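Side-chain contacts in N-acetyltransferase (PDB 4M85), which probably transfers an acetyl group from acetyl-coenzyme A to an amine of an unspecified substrate, as many enzymes of the GNAT family do: residues 13-16 against 17-20; 62-65 against 66-69; 93-96 against 97-100. One frame throughout, in Å; residues are numbered along the deposited sequence.

How the contacts relate
The three contacts come one after another along the chain, all between neighbouring tetrapeptides. Contact 1 is the first turns of helix 13-26, and contact 2 is the tip of the hairpin made by strands 60-65 and 68-77 of the mixed sheet. Their centres lie about 12 Å apart and they touch: CB of Asp-15 is 3.8 Å from CB of Val-69, and Ile-16 packs on Val-62. Contacts 1 and 2 thus tie the first helix to the sheet. Contact 3, around the short helix 95-98, stands apart, its centre about 20 Å from that of contact 1 and about 32 Å from that of contact 2; it is a surface turn leaning on helix 37-49, which also touches contact 1.

Contact 1: 13-16 against 17-20; sequences RFDI and AKLV
Ile-16 and Val-20 meet one turn apart on helix 13-26, an alpha helix that lies against the sheet of the GNAT fold, and the contact between 13-16 and 17-20 is that of successive turns. Backbone hydrogen bonds form its frame. The N-H of Ala-17 reaches O of Arg-13 at 2.9 Å, and the N-H of Val-20 reaches O of Ile-16 at the same distance. Leu-19 N bonds to Asp-15 O at 3.1 Å, while the bond from Lys-18 N to Phe-14 O is weak at 3.4 Å.

Apolar contacts follow on the buried side. CG2 of Ile-16 touches CG2 of Val-20 at 4.2 Å; with CG2 anti to the backbone N and CG1 beside it (chi1 -69°), the extended CG1-CD1 arm points at Val-62. Val-20 goes on to Ile-74 and Leu-19 to Cys-72, which seats this face on strand 68-77.

The polar side chains spread over the remaining surface. Arg-13 turns to helix 37-49, its NH1 bonded to O of Pro-10; CZ of its neighbour Phe-14 lies 3.3 Å above the Arg-13 guanidinium plane, toward the rim. On another side, Lys-18 runs out extended past Phe-14 O and crosses Asp-15 obliquely, leaving its NZ 4.2 Å from OD1 of Asp-15, too far for a salt bridge, though the opposite charges probably still attract.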
ATOM      1  N   ARG A  13      -0.564 -10.877  -7.908  1.00 17.50           N
ATOM      2  CA  ARG A  13       0.093  -9.614  -8.255  1.00 17.39           C
ATOM      3  C   ARG A  13      -0.606  -8.757  -9.311  1.00 16.85           C
ATOM      4  O   ARG A  13      -0.451  -7.544  -9.349  1.00 15.54           O
ATOM      5  CB  ARG A  13       1.547  -9.863  -8.647  1.00 16.99           C
ATOM      6  CG  ARG A  13       1.778 -10.591  -9.954  1.00 17.56           C
ATOM      7  CD  ARG A  13       3.284 -10.853 -10.054  1.00 18.46           C
ATOM      8  NE  ARG A  13       3.679 -11.469 -11.312  1.00 19.28           N
ATOM      9  CZ  ARG A  13       3.569 -12.763 -11.591  1.00 20.89           C
ATOM     10  NH1 ARG A  13       3.028 -13.614 -10.724  1.00 21.01           N
ATOM     11  NH2 ARG A  13       3.973 -13.211 -12.774  1.00 24.31           N
ATOM     12  N   PHE A  14      -1.374  -9.385 -10.183  1.00 17.89           N
ATOM     13  CA  PHE A  14      -2.025  -8.632 -11.246  1.00 19.34           C
ATOM     14  C   PHE A  14      -3.169  -7.755 -10.691  1.00 19.31           C
ATOM     15  O   PHE A  14      -3.304  -6.574 -11.076  1.00 18.87           O
ATOM     16  CB  PHE A  14      -2.417  -9.590 -12.378  1.00 19.12           C
ATOM     17  CG  PHE A  14      -1.236 -10.365 -12.889  1.00 19.76           C
ATOM     18  CD1 PHE A  14      -0.358  -9.784 -13.783  1.00 19.89           C
ATOM     19  CD2 PHE A  14      -0.945 -11.621 -12.394  1.00 20.85           C
ATOM     20  CE1 PHE A  14       0.775 -10.457 -14.192  1.00 20.63           C
ATOM     21  CE2 PHE A  14       0.189 -12.303 -12.790  1.00 20.24           C
ATOM     22  CZ  PHE A  14       1.045 -11.724 -13.697  1.00 20.26           C
ATOM     23  N   ASP A  15      -3.940  -8.304  -9.759  1.00 20.14           N
ATOM     24  CA  ASP A  15      -5.008  -7.544  -9.083  1.00 21.16           C
ATOM     25  C   ASP A  15      -4.435  -6.517  -8.112  1.00 19.75           C
ATOM     26  O   ASP A  15      -4.887  -5.370  -8.052  1.00 20.44           O
ATOM     27  CB  ASP A  15      -5.978  -8.497  -8.374  1.00 23.52           C
ATOM     28  CG  ASP A  15      -6.969  -9.179  -9.350  1.00 26.86           C
ATOM     29  OD1 ASP A  15      -7.462  -8.515 -10.285  1.00 31.58           O
ATOM     30  OD2 ASP A  15      -7.277 -10.378  -9.162  1.00 31.81           O
ATOM     31  N   ILE A  16      -3.414  -6.922  -7.363  1.00 18.45           N
ATOM     32  CA  ILE A  16      -2.692  -6.004  -6.490  1.00 18.03           C
ATOM     33  C   ILE A  16      -2.176  -4.786  -7.310  1.00 18.52           C
ATOM     34  O   ILE A  16      -2.345  -3.635  -6.896  1.00 18.57           O
ATOM     35  CB  ILE A  16      -1.561  -6.728  -5.744  1.00 17.95           C
ATOM     36  CG1 ILE A  16      -2.146  -7.709  -4.709  1.00 18.87           C
ATOM     37  CG2 ILE A  16      -0.609  -5.733  -5.093  1.00 18.36           C
ATOM     38  CD1 ILE A  16      -1.140  -8.566  -3.963  1.00 18.78           C
ATOM     39  N   ALA A  17      -1.605  -5.033  -8.485  1.00 17.65           N
ATOM     40  CA  ALA A  17      -1.099  -3.948  -9.324  1.00 17.00           C
ATOM     41  C   ALA A  17      -2.191  -2.935  -9.694  1.00 16.98           C
ATOM     42  O   ALA A  17      -1.975  -1.740  -9.683  1.00 16.53           O
ATOM     43  CB  ALA A  17      -0.461  -4.531 -10.586  1.00 16.79           C
ATOM     44  N   LYS A  18      -3.391  -3.408  -9.983  1.00 19.31           N
ATOM     45  CA  LYS A  18      -4.475  -2.489 -10.334  1.00 20.02           C
ATOM     46  C   LYS A  18      -4.821  -1.612  -9.143  1.00 19.43           C
ATOM     47  O   LYS A  18      -4.988  -0.395  -9.287  1.00 19.21           O
ATOM     48  CB  LYS A  18      -5.685  -3.276 -10.825  1.00 21.98           C
ATOM     49  CG  LYS A  18      -5.429  -4.014 -12.125  1.00 24.54           C
ATOM     50  CD  LYS A  18      -6.698  -4.731 -12.573  1.00 28.56           C
ATOM     51  CE  LYS A  18      -6.412  -5.813 -13.600  1.00 32.59           C
ATOM     52  NZ  LYS A  18      -7.677  -6.529 -13.947  1.00 37.39           N
ATOM     53  N   LEU A  19      -4.868  -2.222  -7.961  1.00 18.64           N
ATOM     54  CA  LEU A  19      -5.157  -1.489  -6.725  1.00 18.49           C
ATOM     55  C   LEU A  19      -4.108  -0.408  -6.447  1.00 19.23           C
ATOM     56  O   LEU A  19      -4.464   0.740  -6.176  1.00 17.89           O
ATOM     57  CB  LEU A  19      -5.257  -2.456  -5.537  1.00 18.01           C
ATOM     58  CG  LEU A  19      -6.551  -3.274  -5.403  1.00 18.96           C
ATOM     59  CD1 LEU A  19      -6.384  -4.458  -4.450  1.00 19.18           C
ATOM     60  CD2 LEU A  19      -7.741  -2.409  -4.955  1.00 19.12           C
ATOM     61  N   VAL A  20      -2.823  -0.787  -6.512  1.00 18.91           N
ATOM     62  CA  VAL A  20      -1.714   0.146  -6.272  1.00 18.57           C
ATOM     63  C   VAL A  20      -1.738   1.223  -7.354  1.00 18.54           C
ATOM     64  O   VAL A  20      -1.602   2.387  -7.068  1.00 17.08           O
ATOM     65  CB  VAL A  20      -0.334  -0.589  -6.266  1.00 19.02           C
ATOM     66  CG1 VAL A  20       0.842   0.395  -6.272  1.00 19.24           C
ATOM     67  CG2 VAL A  20      -0.234  -1.523  -5.064  1.00 18.70           C
TER

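Contact 2: 62-65 against 66-69; sequences VYEV and ENKV
Val-65 and Lys-68 pair at the end of a beta hairpin with a two-residue loop, Glu-66 and Asn-67, in a type I' turn that joins strand 60-65 to strand 68-77. The tight part is this hydrogen-bonded antiparallel pair. N of Val-65 gives its hydrogen to O of Lys-68 at 2.8 Å, while N of Lys-68 returns a bond of 2.9 Å to O of Val-65, from well above that carbonyl's plane. Next to it, CA of Glu-64 makes a CA-H...O contact of 3.3 Å with the same Lys-68 O. Deeper in, CB of Val-62 rests on CG1 of Val-69 at 4.2 Å, on the face that helix 13-26 packs against.

The turn is looser and wet. Glu-64 stretches out, CG opposite its backbone N (chi1 -176°) and the chain extended at chi2, which brings OE2 to within 3.7 Å of Asn-67 CA, the carboxylate and amide planes 46° apart; OE1 is held by a salt bridge to Arg-6 of strand 4-7. One water donates to OE2 of Glu-64 and accepts from N of Asn-67. A second donates to OE2 of Glu-64 at 2.6 Å and to OD1 of Asn-67 at 2.9 Å.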
ATOM      1  N   VAL A  62      -4.381 -10.104   1.545  1.00 17.73           N
ATOM      2  CA  VAL A  62      -5.474  -9.865   0.628  1.00 17.89           C
ATOM      3  C   VAL A  62      -6.761 -10.379   1.247  1.00 18.31           C
ATOM      4  O   VAL A  62      -6.733 -11.325   2.062  1.00 18.36           O
ATOM      5  CB  VAL A  62      -5.260 -10.514  -0.765  1.00 17.21           C
ATOM      6  CG1 VAL A  62      -3.969  -9.997  -1.397  1.00 17.85           C
ATOM      7  CG2 VAL A  62      -5.187 -12.029  -0.681  1.00 17.82           C
ATOM      8  N   TYR A  63      -7.857  -9.730   0.851  1.00 18.21           N
ATOM      9  CA  TYR A  63      -9.218 -10.222   1.085  1.00 19.99           C
ATOM     10  C   TYR A  63      -9.737 -10.861  -0.211  1.00 20.02           C
ATOM     11  O   TYR A  63     -10.000 -10.181  -1.200  1.00 18.68           O
ATOM     12  CB  TYR A  63     -10.143  -9.099   1.543  1.00 20.00           C
ATOM     13  CG  TYR A  63     -11.404  -9.586   2.235  1.00 21.85           C
ATOM     14  CD1 TYR A  63     -12.453 -10.146   1.503  1.00 23.09           C
ATOM     15  CD2 TYR A  63     -11.562  -9.471   3.625  1.00 23.32           C
ATOM     16  CE1 TYR A  63     -13.623 -10.590   2.132  1.00 23.84           C
ATOM     17  CE2 TYR A  63     -12.716  -9.929   4.262  1.00 24.65           C
ATOM     18  CZ  TYR A  63     -13.751 -10.488   3.502  1.00 25.30           C
ATOM     19  OH  TYR A  63     -14.922 -10.924   4.103  1.00 25.22           O
ATOM     20  N   GLU A  64      -9.850 -12.177  -0.184  1.00 21.43           N
ATOM     21  CA  GLU A  64     -10.295 -12.954  -1.318  1.00 23.47           C
ATOM     22  C   GLU A  64     -11.811 -13.209  -1.209  1.00 25.13           C
ATOM     23  O   GLU A  64     -12.262 -13.787  -0.231  1.00 25.83           O
ATOM     24  CB  GLU A  64      -9.520 -14.265  -1.346  1.00 25.51           C
ATOM     25  CG  GLU A  64      -9.816 -15.141  -2.555  1.00 27.90           C
ATOM     26  CD  GLU A  64      -9.186 -16.499  -2.444  1.00 30.69           C
ATOM     27  OE1 GLU A  64      -8.000 -16.585  -2.029  1.00 34.09           O
ATOM     28  OE2 GLU A  64      -9.888 -17.486  -2.766  1.00 30.24           O
ATOM     29  N   VAL A  65     -12.563 -12.745  -2.206  1.00 25.53           N
ATOM     30  CA  VAL A  65     -13.999 -12.974  -2.348  1.00 29.81           C
ATOM     31  C   VAL A  65     -14.284 -13.732  -3.659  1.00 30.57           C
ATOM     32  O   VAL A  65     -13.912 -13.277  -4.773  1.00 27.19           O
ATOM     33  CB  VAL A  65     -14.791 -11.635  -2.435  1.00 30.66           C
ATOM     34  CG1 VAL A  65     -16.283 -11.891  -2.589  1.00 32.96           C
ATOM     35  CG2 VAL A  65     -14.561 -10.766  -1.216  1.00 31.01           C
ATOM     36  N   GLU A  66     -14.979 -14.862  -3.545  1.00 32.11           N
ATOM     37  CA  GLU A  66     -15.379 -15.629  -4.730  1.00 35.41           C
ATOM     38  C   GLU A  66     -14.176 -15.878  -5.650  1.00 36.02           C
ATOM     39  O   GLU A  66     -14.240 -15.622  -6.858  1.00 36.35           O
ATOM     40  CB  GLU A  66     -16.499 -14.891  -5.489  1.00 38.77           C
ATOM     41  CG  GLU A  66     -17.817 -14.859  -4.736  1.00 42.14           C
ATOM     42  CD  GLU A  66     -18.379 -16.259  -4.510  1.00 48.28           C
ATOM     43  OE1 GLU A  66     -18.471 -17.027  -5.497  1.00 56.65           O
ATOM     44  OE2 GLU A  66     -18.721 -16.607  -3.355  1.00 50.28           O
ATOM     45  N   ASN A  67     -13.075 -16.330  -5.045  1.00 34.59           N
ATOM     46  CA  ASN A  67     -11.827 -16.638  -5.742  1.00 36.56           C
ATOM     47  C   ASN A  67     -11.112 -15.440  -6.386  1.00 33.32           C
ATOM     48  O   ASN A  67     -10.199 -15.629  -7.167  1.00 31.18           O
ATOM     49  CB  ASN A  67     -12.059 -17.744  -6.784  1.00 37.91           C
ATOM     50  CG  ASN A  67     -12.823 -18.921  -6.210  1.00 41.37           C
ATOM     51  OD1 ASN A  67     -12.391 -19.526  -5.231  1.00 44.40           O
ATOM     52  ND2 ASN A  67     -13.973 -19.242  -6.802  1.00 43.71           N
ATOM     53  N   LYS A  68     -11.524 -14.224  -6.041  1.00 33.72           N
ATOM     54  CA  LYS A  68     -10.947 -12.996  -6.596  1.00 33.22           C
ATOM     55  C   LYS A  68     -10.426 -12.092  -5.477  1.00 30.42           C
ATOM     56  O   LYS A  68     -11.061 -12.018  -4.415  1.00 29.39           O
ATOM     57  CB  LYS A  68     -12.019 -12.244  -7.380  1.00 36.58           C
ATOM     58  CG  LYS A  68     -12.212 -12.747  -8.804  1.00 41.57           C
ATOM     59  CD  LYS A  68     -12.638 -11.607  -9.738  1.00 46.21           C
ATOM     60  CE  LYS A  68     -12.453 -11.968 -11.212  1.00 49.31           C
ATOM     61  NZ  LYS A  68     -12.680 -10.790 -12.100  1.00 50.23           N
ATOM     62  N   VAL A  69      -9.305 -11.397  -5.717  1.00 25.58           N
ATOM     63  CA  VAL A  69      -8.779 -10.390  -4.775  1.00 23.79           C
ATOM     64  C   VAL A  69      -9.684  -9.170  -4.770  1.00 23.65           C
ATOM     65  O   VAL A  69      -9.784  -8.460  -5.780  1.00 24.84           O
ATOM     66  CB  VAL A  69      -7.330  -9.958  -5.141  1.00 24.74           C
ATOM     67  CG1 VAL A  69      -6.843  -8.779  -4.288  1.00 24.13           C
ATOM     68  CG2 VAL A  69      -6.391 -11.144  -4.987  1.00 25.89           C
TER
HETATM   69  O   HOH W   1     -12.801 -17.258  -2.332  1.00 24.63           O
HETATM   70  O   HOH W   2     -10.232 -19.971  -3.379  1.00 44.82           O

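Contact 3: 93-96 against 97-100; sequences LPEE and IKQY
Pro-94 stands at the N-cap of the short helix 95-98, and its O collects two N-H groups, a hydrogen bond from Lys-98 N at 3.1 Å and a weak one from Ile-97 N; Gln-99 N then bonds to Glu-95 O.

Among the side chains, CG2 of Ile-97 touches both Leu-93 and Pro-94. Placed between the backbone N and the carbonyl carbon, with CG1 swung to the far side (chi1 -170°), it lies 3.7 Å from CB of Leu-93 and 4.0 Å from CG of Pro-94. Lys-98 folds back along Leu-93: its CG meets Leu-93 CB, and its CD passes 3.3 Å from Leu-93 O. Bends at chi3 and chi4 bring NZ back toward a water that accepts from Leu-93 N and, weakly, from NZ. Glu-95 OE1 touches the aliphatic part of this lysine at CD, 3.9 Å away. Further on, Glu-96 and Gln-99 run side by side, their carboxylate and amide planes 46° apart, and Glu-96 O sits at the edge of the Tyr-100 ring, 3.6 Å from CD1.

This surface turn leans on helix 37-49 through Leu-93, Pro-94 and Ile-97, with Ile-97 and Tyr-100 also reaching Leu-31 of helix 30-34.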
ATOM      1  N   LEU A  93      12.736  -3.580 -16.377  1.00 21.98           N
ATOM      2  CA  LEU A  93      11.884  -2.481 -16.793  1.00 22.12           C
ATOM      3  C   LEU A  93      12.418  -1.788 -18.046  1.00 24.61           C
ATOM      4  O   LEU A  93      13.627  -1.689 -18.237  1.00 23.25           O
ATOM      5  CB  LEU A  93      11.779  -1.452 -15.676  1.00 21.80           C
ATOM      6  CG  LEU A  93      11.173  -1.952 -14.356  1.00 22.16           C
ATOM      7  CD1 LEU A  93      11.106  -0.796 -13.376  1.00 21.98           C
ATOM      8  CD2 LEU A  93       9.792  -2.570 -14.578  1.00 21.58           C
ATOM      9  N   PRO A  94      11.509  -1.311 -18.897  1.00 26.36           N
ATOM     10  CA  PRO A  94      11.911  -0.499 -20.034  1.00 28.34           C
ATOM     11  C   PRO A  94      12.548   0.814 -19.610  1.00 31.02           C
ATOM     12  O   PRO A  94      12.266   1.351 -18.518  1.00 29.45           O
ATOM     13  CB  PRO A  94      10.606  -0.261 -20.793  1.00 28.82           C
ATOM     14  CG  PRO A  94       9.520  -0.547 -19.817  1.00 29.30           C
ATOM     15  CD  PRO A  94      10.064  -1.580 -18.885  1.00 28.02           C
ATOM     16  N   GLU A  95      13.431   1.309 -20.470  1.00 30.71           N
ATOM     17  CA  GLU A  95      14.241   2.466 -20.164  1.00 31.83           C
ATOM     18  C   GLU A  95      13.361   3.696 -19.930  1.00 30.61           C
ATOM     19  O   GLU A  95      13.703   4.607 -19.173  1.00 29.80           O
ATOM     20  CB  GLU A  95      15.231   2.715 -21.320  1.00 35.03           C
ATOM     21  CG  GLU A  95      16.486   3.461 -20.904  1.00 37.08           C
ATOM     22  CD  GLU A  95      17.322   2.696 -19.895  1.00 39.50           C
ATOM     23  OE1 GLU A  95      17.213   1.446 -19.827  1.00 44.34           O
ATOM     24  OE2 GLU A  95      18.087   3.347 -19.153  1.00 44.59           O
ATOM     25  N   GLU A  96      12.209   3.699 -20.567  1.00 30.34           N
ATOM     26  CA  GLU A  96      11.308   4.823 -20.500  1.00 33.35           C
ATOM     27  C   GLU A  96      10.732   5.027 -19.092  1.00 31.98           C
ATOM     28  O   GLU A  96      10.511   6.163 -18.674  1.00 32.36           O
ATOM     29  CB  GLU A  96      10.185   4.616 -21.514  1.00 37.63           C
ATOM     30  CG  GLU A  96       9.253   5.798 -21.649  1.00 42.79           C
ATOM     31  CD  GLU A  96       8.245   5.592 -22.763  1.00 46.05           C
ATOM     32  OE1 GLU A  96       8.369   4.587 -23.500  1.00 48.87           O
ATOM     33  OE2 GLU A  96       7.331   6.433 -22.894  1.00 49.41           O
ATOM     34  N   ILE A  97      10.478   3.945 -18.358  1.00 29.04           N
ATOM     35  CA  ILE A  97      10.061   4.103 -16.975  1.00 27.10           C
ATOM     36  C   ILE A  97      11.267   4.265 -16.046  1.00 26.65           C
ATOM     37  O   ILE A  97      11.180   5.001 -15.061  1.00 23.51           O
ATOM     38  CB  ILE A  97       9.123   2.981 -16.494  1.00 27.84           C
ATOM     39  CG1 ILE A  97       8.534   3.334 -15.123  1.00 27.42           C
ATOM     40  CG2 ILE A  97       9.838   1.642 -16.458  1.00 29.07           C
ATOM     41  CD1 ILE A  97       7.220   2.650 -14.860  1.00 27.91           C
ATOM     42  N   LYS A  98      12.382   3.600 -16.362  1.00 27.24           N
ATOM     43  CA  LYS A  98      13.589   3.692 -15.534  1.00 29.79           C
ATOM     44  C   LYS A  98      14.096   5.116 -15.429  1.00 31.76           C
ATOM     45  O   LYS A  98      14.706   5.474 -14.424  1.00 33.34           O
ATOM     46  CB  LYS A  98      14.704   2.788 -16.070  1.00 31.72           C
ATOM     47  CG  LYS A  98      14.414   1.303 -15.901  1.00 33.91           C
ATOM     48  CD  LYS A  98      15.518   0.426 -16.487  1.00 36.19           C
ATOM     49  CE  LYS A  98      16.587   0.063 -15.475  1.00 36.33           C
ATOM     50  NZ  LYS A  98      16.146  -0.984 -14.501  1.00 40.69           N
ATOM     51  N   GLN A  99      13.844   5.939 -16.449  1.00 34.14           N
ATOM     52  CA  GLN A  99      14.282   7.343 -16.415  1.00 36.87           C
ATOM     53  C   GLN A  99      13.624   8.144 -15.276  1.00 35.68           C
ATOM     54  O   GLN A  99      14.192   9.128 -14.792  1.00 32.89           O
ATOM     55  CB  GLN A  99      14.071   8.026 -17.776  1.00 41.15           C
ATOM     56  CG  GLN A  99      12.614   8.278 -18.146  1.00 48.55           C
ATOM     57  CD  GLN A  99      12.341   8.270 -19.655  1.00 53.37           C
ATOM     58  OE1 GLN A  99      13.230   7.983 -20.466  1.00 59.93           O
ATOM     59  NE2 GLN A  99      11.099   8.583 -20.035  1.00 53.09           N
ATOM     60  N   TYR A 100      12.455   7.707 -14.808  1.00 35.04           N
ATOM     61  CA  TYR A 100      11.770   8.429 -13.730  1.00 35.15           C
ATOM     62  C   TYR A 100      12.363   8.213 -12.334  1.00 33.57           C
ATOM     63  O   TYR A 100      12.020   8.927 -11.400  1.00 35.14           O
ATOM     64  CB  TYR A 100      10.278   8.124 -13.756  1.00 37.56           C
ATOM     65  CG  TYR A 100       9.581   8.919 -14.829  1.00 42.48           C
ATOM     66  CD1 TYR A 100       9.537   8.463 -16.149  1.00 47.15           C
ATOM     67  CD2 TYR A 100       9.010  10.151 -14.544  1.00 44.95           C
ATOM     68  CE1 TYR A 100       8.913   9.203 -17.145  1.00 49.89           C
ATOM     69  CE2 TYR A 100       8.385  10.900 -15.533  1.00 49.89           C
ATOM     70  CZ  TYR A 100       8.337  10.423 -16.830  1.00 50.94           C
ATOM     71  OH  TYR A 100       7.717  11.163 -17.812  1.00 56.24           O
TER
HETATM   72  O   HOH W   3      15.953  -3.742 -16.631  1.00 32.28           O